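Local coordinates for protein RNA-dependent RNA Polymerase (Bombyx mori cytoplasmic polyhedrosis virus, PDB 6TZ0) that catalyses RNA-templated RNA synthesis, making conservative plus strands in transcription and probably also complementary minus strands in genome replication, at residues 101-106 with 345-350; 353-358 with 483-488; 617-622 with 632-637. One frame throughout, in Å; residues are numbered along the deposited sequence.

Overall arrangement
Interactions 1, 2 and 3 illustrate how small contacts relayed along one element can tie polymerase parts together. They come in series along the chain and lie on the same side of its centre. The centres of interactions 1 and 2 are about 11 Å apart, those of interactions 2 and 3 about 14 Å, and those of interactions 1 and 3 about 22 Å. Helix 349-356 is the common thread: interaction 1 includes its start, interaction 2 its end, and Tyr622 of interaction 3 packs on Thr349 and Glu350. Gln486 gives a weak hydrogen bond to the carbonyl of Thr347, and the carbonyl of Val357 receives Asn632 and Thr636. The N-terminal region is thereby connected to the surroundings of the UTP site.

Interaction 1: 101-106 with 345-350; sequences YDYLVT and LATLTE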
loop_
_atom_site.group_PDB
_atom_site.type_symbol
_atom_site.label_atom_id
_atom_site.label_comp_id
_atom_site.label_asym_id
_atom_site.label_seq_id
_atom_site.Cartn_x
_atom_site.Cartn_y
_atom_site.Cartn_z
ATOM N N TYR A 101 -14.247 -8.886 -22.708
ATOM C CA TYR A 101 -14.963 -8.303 -21.585
ATOM C C TYR A 101 -14.267 -8.655 -20.281
ATOM O O TYR A 101 -13.918 -9.815 -20.052
ATOM C CB TYR A 101 -16.412 -8.786 -21.563
ATOM C CG TYR A 101 -17.151 -8.417 -22.818
ATOM C CD1 TYR A 101 -17.585 -7.118 -23.029
ATOM C CD2 TYR A 101 -17.404 -9.365 -23.798
ATOM C CE1 TYR A 101 -18.250 -6.774 -24.179
ATOM C CE2 TYR A 101 -18.067 -9.031 -24.950
ATOM C CZ TYR A 101 -18.490 -7.733 -25.135
ATOM O OH TYR A 101 -19.160 -7.382 -26.280
ATOM N N ASP A 102 -14.070 -7.649 -19.435
ATOM C CA ASP A 102 -13.574 -7.847 -18.084
ATOM C C ASP A 102 -14.631 -7.552 -17.038
ATOM O O ASP A 102 -14.358 -7.686 -15.843
ATOM C CB ASP A 102 -12.350 -6.963 -17.827
ATOM C CG ASP A 102 -11.149 -7.386 -18.631
ATOM O OD1 ASP A 102 -11.049 -8.582 -18.963
ATOM O OD2 ASP A 102 -10.296 -6.528 -18.923
ATOM N N TYR A 103 -15.824 -7.139 -17.454
ATOM C CA TYR A 103 -16.853 -6.695 -16.535
ATOM C C TYR A 103 -18.176 -7.334 -16.936
ATOM O O TYR A 103 -18.231 -8.184 -17.828
ATOM C CB TYR A 103 -16.906 -5.161 -16.500
ATOM C CG TYR A 103 -15.688 -4.538 -15.841
ATOM C CD1 TYR A 103 -15.639 -4.346 -14.472
ATOM C CD2 TYR A 103 -14.575 -4.181 -16.586
ATOM C CE1 TYR A 103 -14.537 -3.800 -13.865
ATOM C CE2 TYR A 103 -13.458 -3.640 -15.987
ATOM C CZ TYR A 103 -13.447 -3.452 -14.624
ATOM O OH TYR A 103 -12.349 -2.908 -14.009
ATOM N N LEU A 104 -19.248 -6.927 -16.264
ATOM C CA LEU A 104 -20.553 -7.562 -16.418
ATOM C C LEU A 104 -21.191 -7.133 -17.733
ATOM O O LEU A 104 -21.535 -5.960 -17.913
ATOM C CB LEU A 104 -21.433 -7.209 -15.219
ATOM C CG LEU A 104 -22.758 -7.902 -14.881
ATOM C CD1 LEU A 104 -23.914 -7.213 -15.526
ATOM C CD2 LEU A 104 -22.733 -9.346 -15.336
ATOM N N VAL A 105 -21.336 -8.082 -18.651
ATOM C CA VAL A 105 -22.045 -7.864 -19.907
ATOM C C VAL A 105 -23.540 -7.790 -19.609
ATOM O O VAL A 105 -24.022 -8.380 -18.640
ATOM C CB VAL A 105 -21.689 -8.998 -20.893
ATOM C CG1 VAL A 105 -22.292 -8.804 -22.273
ATOM C CG2 VAL A 105 -20.199 -9.120 -21.016
ATOM N N THR A 106 -24.276 -7.017 -20.404
ATOM C CA THR A 106 -25.717 -6.882 -20.223
ATOM C C THR A 106 -26.443 -8.061 -20.866
ATOM O O THR A 106 -26.260 -8.334 -22.057
ATOM C CB THR A 106 -26.192 -5.562 -20.821
ATOM O OG1 THR A 106 -25.488 -4.485 -20.198
ATOM C CG2 THR A 106 -27.669 -5.374 -20.580
ATOM N N LEU A 345 -15.875 0.600 -9.350
ATOM C CA LEU A 345 -15.859 -0.354 -10.447
ATOM C C LEU A 345 -15.300 -1.676 -9.933
ATOM O O LEU A 345 -14.163 -1.724 -9.457
ATOM C CB LEU A 345 -15.014 0.202 -11.593
ATOM C CG LEU A 345 -15.566 1.253 -12.570
ATOM C CD1 LEU A 345 -15.866 2.609 -11.957
ATOM C CD2 LEU A 345 -14.555 1.456 -13.667
ATOM N N ALA A 346 -16.094 -2.742 -10.013
ATOM C CA ALA A 346 -15.696 -4.007 -9.413
ATOM C C ALA A 346 -16.339 -5.183 -10.120
ATOM O O ALA A 346 -17.548 -5.180 -10.353
ATOM C CB ALA A 346 -16.084 -4.072 -7.942
ATOM N N THR A 347 -15.525 -6.191 -10.414
ATOM C CA THR A 347 -15.982 -7.512 -10.838
ATOM C C THR A 347 -15.064 -8.561 -10.230
ATOM O O THR A 347 -14.368 -8.312 -9.241
ATOM C CB THR A 347 -16.036 -7.662 -12.364
ATOM O OG1 THR A 347 -14.840 -7.141 -12.953
ATOM C CG2 THR A 347 -17.291 -7.040 -12.938
ATOM N N LEU A 348 -15.114 -9.767 -10.799
ATOM C CA LEU A 348 -14.202 -10.840 -10.428
ATOM C C LEU A 348 -12.770 -10.444 -10.740
ATOM O O LEU A 348 -12.475 -9.945 -11.827
ATOM C CB LEU A 348 -14.547 -12.121 -11.190
ATOM C CG LEU A 348 -15.882 -12.831 -10.982
ATOM C CD1 LEU A 348 -15.991 -13.978 -11.967
ATOM C CD2 LEU A 348 -16.047 -13.327 -9.564
ATOM N N THR A 349 -11.871 -10.686 -9.786
ATOM C CA THR A 349 -10.476 -10.313 -9.963
ATOM C C THR A 349 -9.740 -11.193 -10.963
ATOM O O THR A 349 -8.671 -10.797 -11.439
ATOM C CB THR A 349 -9.765 -10.340 -8.618
ATOM O OG1 THR A 349 -8.367 -10.097 -8.808
ATOM C CG2 THR A 349 -9.972 -11.649 -7.967
ATOM N N GLU A 350 -10.293 -12.358 -11.314
ATOM C CA GLU A 350 -9.726 -13.137 -12.406
ATOM C C GLU A 350 -9.904 -12.431 -13.743
ATOM O O GLU A 350 -9.138 -12.673 -14.679
ATOM C CB GLU A 350 -10.370 -14.519 -12.473
ATOM C CG GLU A 350 -10.186 -15.412 -11.259
ATOM C CD GLU A 350 -11.300 -15.253 -10.238
ATOM O OE1 GLU A 350 -12.211 -14.436 -10.470
ATOM O OE2 GLU A 350 -11.283 -15.966 -9.216
#
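Tyr103 and Thr347 meet where a loop of the N-terminal region of this reovirus-family polymerase packs against the lead-in to helix 349-356, whose N-cap position is held by Leu348. Such a contact shows how one threonine can serve two purposes, one polar and one apolar. Its hydroxyl makes the sole hydrogen bond across the contact: Thr347 OG1 donates to the backbone carbonyl oxygen Asp102 O at 3.0 Å. The donor lies in the carbonyl plane, at a C=O...OG1 angle of 152°, so it comes in fairly close to the line of the C=O bond. Rotation about the first side-chain bond explains the division of labour. With chi1 at 46°, Thr347 OG1 sits between its own backbone N and carbonyl carbon, while CG2 swings anti to the carbonyl carbon and faces the other loop. That methyl packs against backbone as well as ring, with Thr347 CG2 3.6 Å from Tyr103 CA and 3.9 Å from Leu104 N.

The side chains of Tyr103 and Thr347 cross at about a right angle. The ring is reached along its CD1 flank, the hydroxyl approaching obliquely, and further out the backbone nitrogen of Ala346 lies at the ring edge, near its plane, 4.3 Å from Tyr103 CE1. Beyond the two segments, Ile243 and Asp244 of helix 242-248 also touch the tyrosine, and Leu132 of helix 121-134 packs on Thr347, which is buried. The Tyr103 side chain comes within about 4 Å of that of Arg485, a UTP-binding residue, so this packing borders the nucleotide site. At the heart of the contact, the Thr347 methyl carbon CG2 rests 3.5 Å from Tyr103 CD1.

Interaction 2: 353-358 with 483-488; sequences LDAAVF and DRRQRA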
loop_
_atom_site.group_PDB
_atom_site.type_symbol
_atom_site.label_atom_id
_atom_site.label_comp_id
_atom_site.label_asym_id
_atom_site.label_seq_id
_atom_site.Cartn_x
_atom_site.Cartn_y
_atom_site.Cartn_z
ATOM N N LEU A 353 -7.340 -9.199 -13.505
ATOM C CA LEU A 353 -5.975 -9.493 -13.095
ATOM C C LEU A 353 -4.996 -9.335 -14.249
ATOM O O LEU A 353 -3.849 -8.928 -14.045
ATOM C CB LEU A 353 -5.931 -10.903 -12.511
ATOM C CG LEU A 353 -4.714 -11.500 -11.821
ATOM C CD1 LEU A 353 -5.211 -12.357 -10.691
ATOM C CD2 LEU A 353 -3.939 -12.360 -12.792
ATOM N N ASP A 354 -5.431 -9.631 -15.470
ATOM C CA ASP A 354 -4.532 -9.547 -16.613
ATOM C C ASP A 354 -4.323 -8.105 -17.059
ATOM O O ASP A 354 -3.427 -7.832 -17.859
ATOM C CB ASP A 354 -5.092 -10.389 -17.758
ATOM C CG ASP A 354 -4.037 -10.809 -18.759
ATOM O OD1 ASP A 354 -2.848 -10.526 -18.544
ATOM O OD2 ASP A 354 -4.404 -11.433 -19.775
ATOM N N ALA A 355 -5.139 -7.176 -16.569
ATOM C CA ALA A 355 -4.985 -5.769 -16.896
ATOM C C ALA A 355 -4.466 -4.940 -15.736
ATOM O O ALA A 355 -4.029 -3.808 -15.954
ATOM C CB ALA A 355 -6.321 -5.187 -17.363
ATOM N N ALA A 356 -4.509 -5.466 -14.518
ATOM C CA ALA A 356 -4.042 -4.692 -13.379
ATOM C C ALA A 356 -2.586 -4.972 -13.038
ATOM O O ALA A 356 -1.856 -4.056 -12.649
ATOM C CB ALA A 356 -4.922 -4.975 -12.161
ATOM N N VAL A 357 -2.141 -6.221 -13.179
ATOM C CA VAL A 357 -0.887 -6.657 -12.583
ATOM C C VAL A 357 -0.020 -7.455 -13.549
ATOM O O VAL A 357 1.066 -7.896 -13.173
ATOM C CB VAL A 357 -1.180 -7.458 -11.291
ATOM C CG1 VAL A 357 -1.642 -8.878 -11.586
ATOM C CG2 VAL A 357 -0.060 -7.374 -10.245
ATOM N N PHE A 358 -0.435 -7.626 -14.796
ATOM C CA PHE A 358 0.386 -8.396 -15.727
ATOM C C PHE A 358 1.499 -7.508 -16.277
ATOM O O PHE A 358 1.227 -6.383 -16.703
ATOM C CB PHE A 358 -0.459 -8.940 -16.876
ATOM C CG PHE A 358 0.217 -10.024 -17.674
ATOM C CD1 PHE A 358 0.146 -11.343 -17.266
ATOM C CD2 PHE A 358 0.952 -9.723 -18.802
ATOM C CE1 PHE A 358 0.769 -12.342 -17.989
ATOM C CE2 PHE A 358 1.591 -10.714 -19.514
ATOM C CZ PHE A 358 1.491 -12.024 -19.111
ATOM N N ASP A 483 -14.042 5.440 -11.173
ATOM C CA ASP A 483 -13.440 5.981 -12.396
ATOM C C ASP A 483 -12.086 5.329 -12.704
ATOM O O ASP A 483 -11.212 5.938 -13.324
ATOM C CB ASP A 483 -13.318 7.512 -12.310
ATOM C CG ASP A 483 -13.245 8.176 -13.664
ATOM O OD1 ASP A 483 -13.370 7.464 -14.677
ATOM O OD2 ASP A 483 -13.046 9.406 -13.709
ATOM N N ARG A 484 -11.901 4.073 -12.299
ATOM C CA ARG A 484 -10.595 3.433 -12.386
ATOM C C ARG A 484 -10.806 1.926 -12.328
ATOM O O ARG A 484 -11.822 1.448 -11.824
ATOM C CB ARG A 484 -9.677 3.932 -11.254
ATOM C CG ARG A 484 -8.172 3.668 -11.385
ATOM C CD ARG A 484 -7.731 2.459 -10.576
ATOM N NE ARG A 484 -6.281 2.295 -10.564
ATOM C CZ ARG A 484 -5.592 1.631 -11.486
ATOM N NH1 ARG A 484 -6.218 1.061 -12.505
ATOM N NH2 ARG A 484 -4.274 1.536 -11.387
ATOM N N ARG A 485 -9.821 1.181 -12.828
ATOM C CA ARG A 485 -9.869 -0.277 -12.857
ATOM C C ARG A 485 -9.714 -0.864 -11.449
ATOM O O ARG A 485 -9.686 -0.156 -10.440
ATOM C CB ARG A 485 -8.788 -0.815 -13.786
ATOM C CG ARG A 485 -8.998 -0.464 -15.242
ATOM C CD ARG A 485 -7.835 -0.955 -16.087
ATOM N NE ARG A 485 -6.599 -0.274 -15.715
ATOM C CZ ARG A 485 -5.400 -0.558 -16.212
ATOM N NH1 ARG A 485 -5.262 -1.510 -17.126
ATOM N NH2 ARG A 485 -4.340 0.123 -15.799
ATOM N N GLN A 486 -9.613 -2.192 -11.374
ATOM C CA GLN A 486 -9.786 -2.845 -10.082
ATOM C C GLN A 486 -8.516 -2.822 -9.226
ATOM O O GLN A 486 -8.628 -2.788 -7.998
ATOM C CB GLN A 486 -10.294 -4.274 -10.281
ATOM C CG GLN A 486 -10.867 -4.896 -9.016
ATOM C CD GLN A 486 -11.445 -6.271 -9.228
ATOM O OE1 GLN A 486 -11.380 -6.825 -10.317
ATOM N NE2 GLN A 486 -12.030 -6.827 -8.180
ATOM N N ARG A 487 -7.324 -2.814 -9.840
ATOM C CA ARG A 487 -6.046 -2.504 -9.172
ATOM C C ARG A 487 -5.732 -3.494 -8.039
ATOM O O ARG A 487 -5.872 -3.206 -6.849
ATOM C CB ARG A 487 -6.044 -1.044 -8.689
ATOM C CG ARG A 487 -4.739 -0.508 -8.112
ATOM C CD ARG A 487 -4.890 0.953 -7.736
ATOM N NE ARG A 487 -3.736 1.459 -7.002
ATOM C CZ ARG A 487 -2.631 1.925 -7.571
ATOM N NH1 ARG A 487 -1.634 2.372 -6.821
ATOM N NH2 ARG A 487 -2.517 1.938 -8.891
ATOM N N ALA A 488 -5.400 -4.716 -8.451
ATOM C CA ALA A 488 -4.976 -5.747 -7.508
ATOM C C ALA A 488 -3.672 -5.369 -6.808
ATOM O O ALA A 488 -2.640 -5.173 -7.454
ATOM C CB ALA A 488 -4.801 -7.075 -8.243
#
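Arg485 reaches Ala355 through two turns of its chain: chi1 of -66° sets CG beside the backbone N, and a bend at chi3 of -64° carries the guanidinium to the end of helix 349-356. There Arg485 NH1 stands 2.9 Å from the carbonyl oxygen Ala355 O. The oxygen lies oblique to the guanidinium and the angle is poor for a hydrogen bond, so the approach is better read as a polar contact, perhaps with some electrostatic attraction at the carboxyl end of the helix. The methyl of the same alanine lies alongside, with Ala355 CB 3.8 Å from Arg485 NH1.

One residue on, the contact becomes apolar. Ala356 CB points at the backbone of the loop, 3.7 Å from Ala488 N, and meets the other methyl at 4.4 Å between Ala356 CB and Ala488 CB. Leu476 of strand 474-477 also packs on Ala488. The CB of Arg487 points away from the helix, and its side chain comes within about 5 Å of that of the UTP-binding Asp552. A basic loop between two strands, contributing Arg485 to UTP binding, is consistent with motif F in the fingers of viral RNA-dependent RNA polymerases.

Interaction 3: 617-622 with 632-637; sequences QTSTSY and NAEGTY
Ser619 and Thr618 each supply a hydrogen bond across the open end of a beta hairpin, strands 620-624 and 628-631. Ser619 OG donates to the backbone oxygen Asn632 O at 3.1 Å, arriving from above the carbonyl plane, 58° out of it, and therefore not along a lone pair. Thr618 OG1 donates to Glu634 OE2 at 3.2 Å, on the anti side of the carboxylate. The other carboxylate oxygen, OE1, makes a weak hydrogen bond to His542 of the neighbouring Viral structural protein 4 chain, so this glutamate links the hairpin base to a partner subunit.

With chi1 at -157°, Glu634 CG stands anti to its backbone N and comes up to the amide nitrogen of Gln617, Gln617 NE2 lying 3.4 Å from Glu634 CG; the bend at chi2 (-90°) then turns the carboxylate to Thr618. After Gly635 the chain passes Thr618 on its way to Tyr637, whose ring stacks on His647 and whose side chain comes within about 4 Å of that of the UTP-binding Asp552. Packing closes on the threonine methyl: Thr618 CG2 lies 4.0 Å from Thr636 CB and 3.3 Å from Thr636 O.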
loop_
_atom_site.group_PDB
_atom_site.type_symbol
_atom_site.label_atom_id
_atom_site.label_comp_id
_atom_site.label_asym_id
_atom_site.label_seq_id
_atom_site.Cartn_x
_atom_site.Cartn_y
_atom_site.Cartn_z
ATOM N N GLN A 617 11.764 -11.904 -6.550
ATOM C CA GLN A 617 10.624 -12.612 -7.112
ATOM C C GLN A 617 9.385 -11.771 -6.856
ATOM O O GLN A 617 9.015 -11.544 -5.702
ATOM C CB GLN A 617 10.464 -13.997 -6.490
ATOM C CG GLN A 617 9.448 -14.840 -7.200
ATOM C CD GLN A 617 9.942 -15.297 -8.546
ATOM O OE1 GLN A 617 11.058 -15.782 -8.670
ATOM N NE2 GLN A 617 9.122 -15.124 -9.567
ATOM N N THR A 618 8.739 -11.328 -7.927
ATOM C CA THR A 618 7.628 -10.395 -7.838
ATOM C C THR A 618 6.269 -11.084 -7.865
ATOM O O THR A 618 5.341 -10.615 -7.196
ATOM C CB THR A 618 7.728 -9.382 -8.990
ATOM O OG1 THR A 618 9.022 -8.770 -8.970
ATOM C CG2 THR A 618 6.697 -8.283 -8.871
ATOM N N SER A 619 6.181 -12.243 -8.530
ATOM C CA SER A 619 4.927 -12.819 -9.016
ATOM C C SER A 619 3.938 -13.125 -7.903
ATOM O O SER A 619 4.195 -13.962 -7.035
ATOM C CB SER A 619 5.223 -14.092 -9.797
ATOM O OG SER A 619 5.997 -13.812 -10.939
ATOM N N THR A 620 2.806 -12.437 -7.939
ATOM C CA THR A 620 1.749 -12.650 -6.971
ATOM C C THR A 620 0.944 -13.888 -7.325
ATOM O O THR A 620 0.741 -14.214 -8.496
ATOM C CB THR A 620 0.825 -11.439 -6.914
ATOM O OG1 THR A 620 0.257 -11.224 -8.208
ATOM C CG2 THR A 620 1.598 -10.215 -6.511
ATOM N N SER A 621 0.483 -14.577 -6.291
ATOM C CA SER A 621 -0.319 -15.781 -6.441
ATOM C C SER A 621 -1.710 -15.502 -5.897
ATOM O O SER A 621 -1.855 -15.080 -4.746
ATOM C CB SER A 621 0.326 -16.957 -5.713
ATOM O OG SER A 621 -0.471 -18.114 -5.831
ATOM N N TYR A 622 -2.725 -15.721 -6.721
ATOM C CA TYR A 622 -4.112 -15.570 -6.311
ATOM C C TYR A 622 -4.778 -16.935 -6.241
ATOM O O TYR A 622 -4.581 -17.772 -7.126
ATOM C CB TYR A 622 -4.882 -14.652 -7.259
ATOM C CG TYR A 622 -6.337 -14.561 -6.894
ATOM C CD1 TYR A 622 -6.740 -13.922 -5.731
ATOM C CD2 TYR A 622 -7.310 -15.122 -7.708
ATOM C CE1 TYR A 622 -8.071 -13.849 -5.385
ATOM C CE2 TYR A 622 -8.638 -15.052 -7.373
ATOM C CZ TYR A 622 -9.013 -14.426 -6.206
ATOM O OH TYR A 622 -10.345 -14.344 -5.875
ATOM N N ASN A 632 1.245 -15.169 -11.427
ATOM C CA ASN A 632 1.468 -14.097 -12.384
ATOM C C ASN A 632 2.817 -14.292 -13.070
ATOM O O ASN A 632 3.680 -15.017 -12.586
ATOM C CB ASN A 632 1.418 -12.748 -11.664
ATOM C CG ASN A 632 1.300 -11.579 -12.608
ATOM O OD1 ASN A 632 1.205 -11.750 -13.817
ATOM N ND2 ASN A 632 1.343 -10.378 -12.062
ATOM N N ALA A 633 2.991 -13.641 -14.215
ATOM C CA ALA A 633 4.328 -13.531 -14.769
ATOM C C ALA A 633 5.146 -12.531 -13.955
ATOM O O ALA A 633 4.610 -11.727 -13.191
ATOM C CB ALA A 633 4.280 -13.117 -16.237
ATOM N N GLU A 634 6.459 -12.589 -14.122
ATOM C CA GLU A 634 7.371 -11.852 -13.263
ATOM C C GLU A 634 7.843 -10.584 -13.967
ATOM O O GLU A 634 7.859 -10.504 -15.194
ATOM C CB GLU A 634 8.551 -12.747 -12.870
ATOM C CG GLU A 634 9.286 -12.358 -11.590
ATOM C CD GLU A 634 10.424 -11.397 -11.831
ATOM O OE1 GLU A 634 11.000 -11.446 -12.936
ATOM O OE2 GLU A 634 10.744 -10.591 -10.929
ATOM N N GLY A 635 8.191 -9.576 -13.178
ATOM C CA GLY A 635 8.668 -8.331 -13.746
ATOM C C GLY A 635 7.672 -7.203 -13.607
ATOM O O GLY A 635 7.625 -6.289 -14.434
ATOM N N THR A 636 6.846 -7.282 -12.579
ATOM C CA THR A 636 5.940 -6.220 -12.191
ATOM C C THR A 636 6.625 -5.518 -11.017
ATOM O O THR A 636 7.803 -5.759 -10.746
ATOM C CB THR A 636 4.567 -6.838 -11.886
ATOM O OG1 THR A 636 4.290 -7.824 -12.881
ATOM C CG2 THR A 636 3.427 -5.827 -11.992
ATOM N N TYR A 637 5.928 -4.624 -10.330
ATOM C CA TYR A 637 6.415 -4.147 -9.059
ATOM C C TYR A 637 5.326 -4.390 -8.023
ATOM O O TYR A 637 4.162 -4.051 -8.278
ATOM C CB TYR A 637 6.781 -2.664 -9.121
ATOM C CG TYR A 637 7.687 -2.263 -7.994
ATOM C CD1 TYR A 637 9.039 -2.566 -8.040
ATOM C CD2 TYR A 637 7.193 -1.625 -6.868
ATOM C CE1 TYR A 637 9.875 -2.225 -7.010
ATOM C CE2 TYR A 637 8.025 -1.282 -5.832
ATOM C CZ TYR A 637 9.361 -1.584 -5.908
ATOM O OH TYR A 637 10.193 -1.241 -4.875
#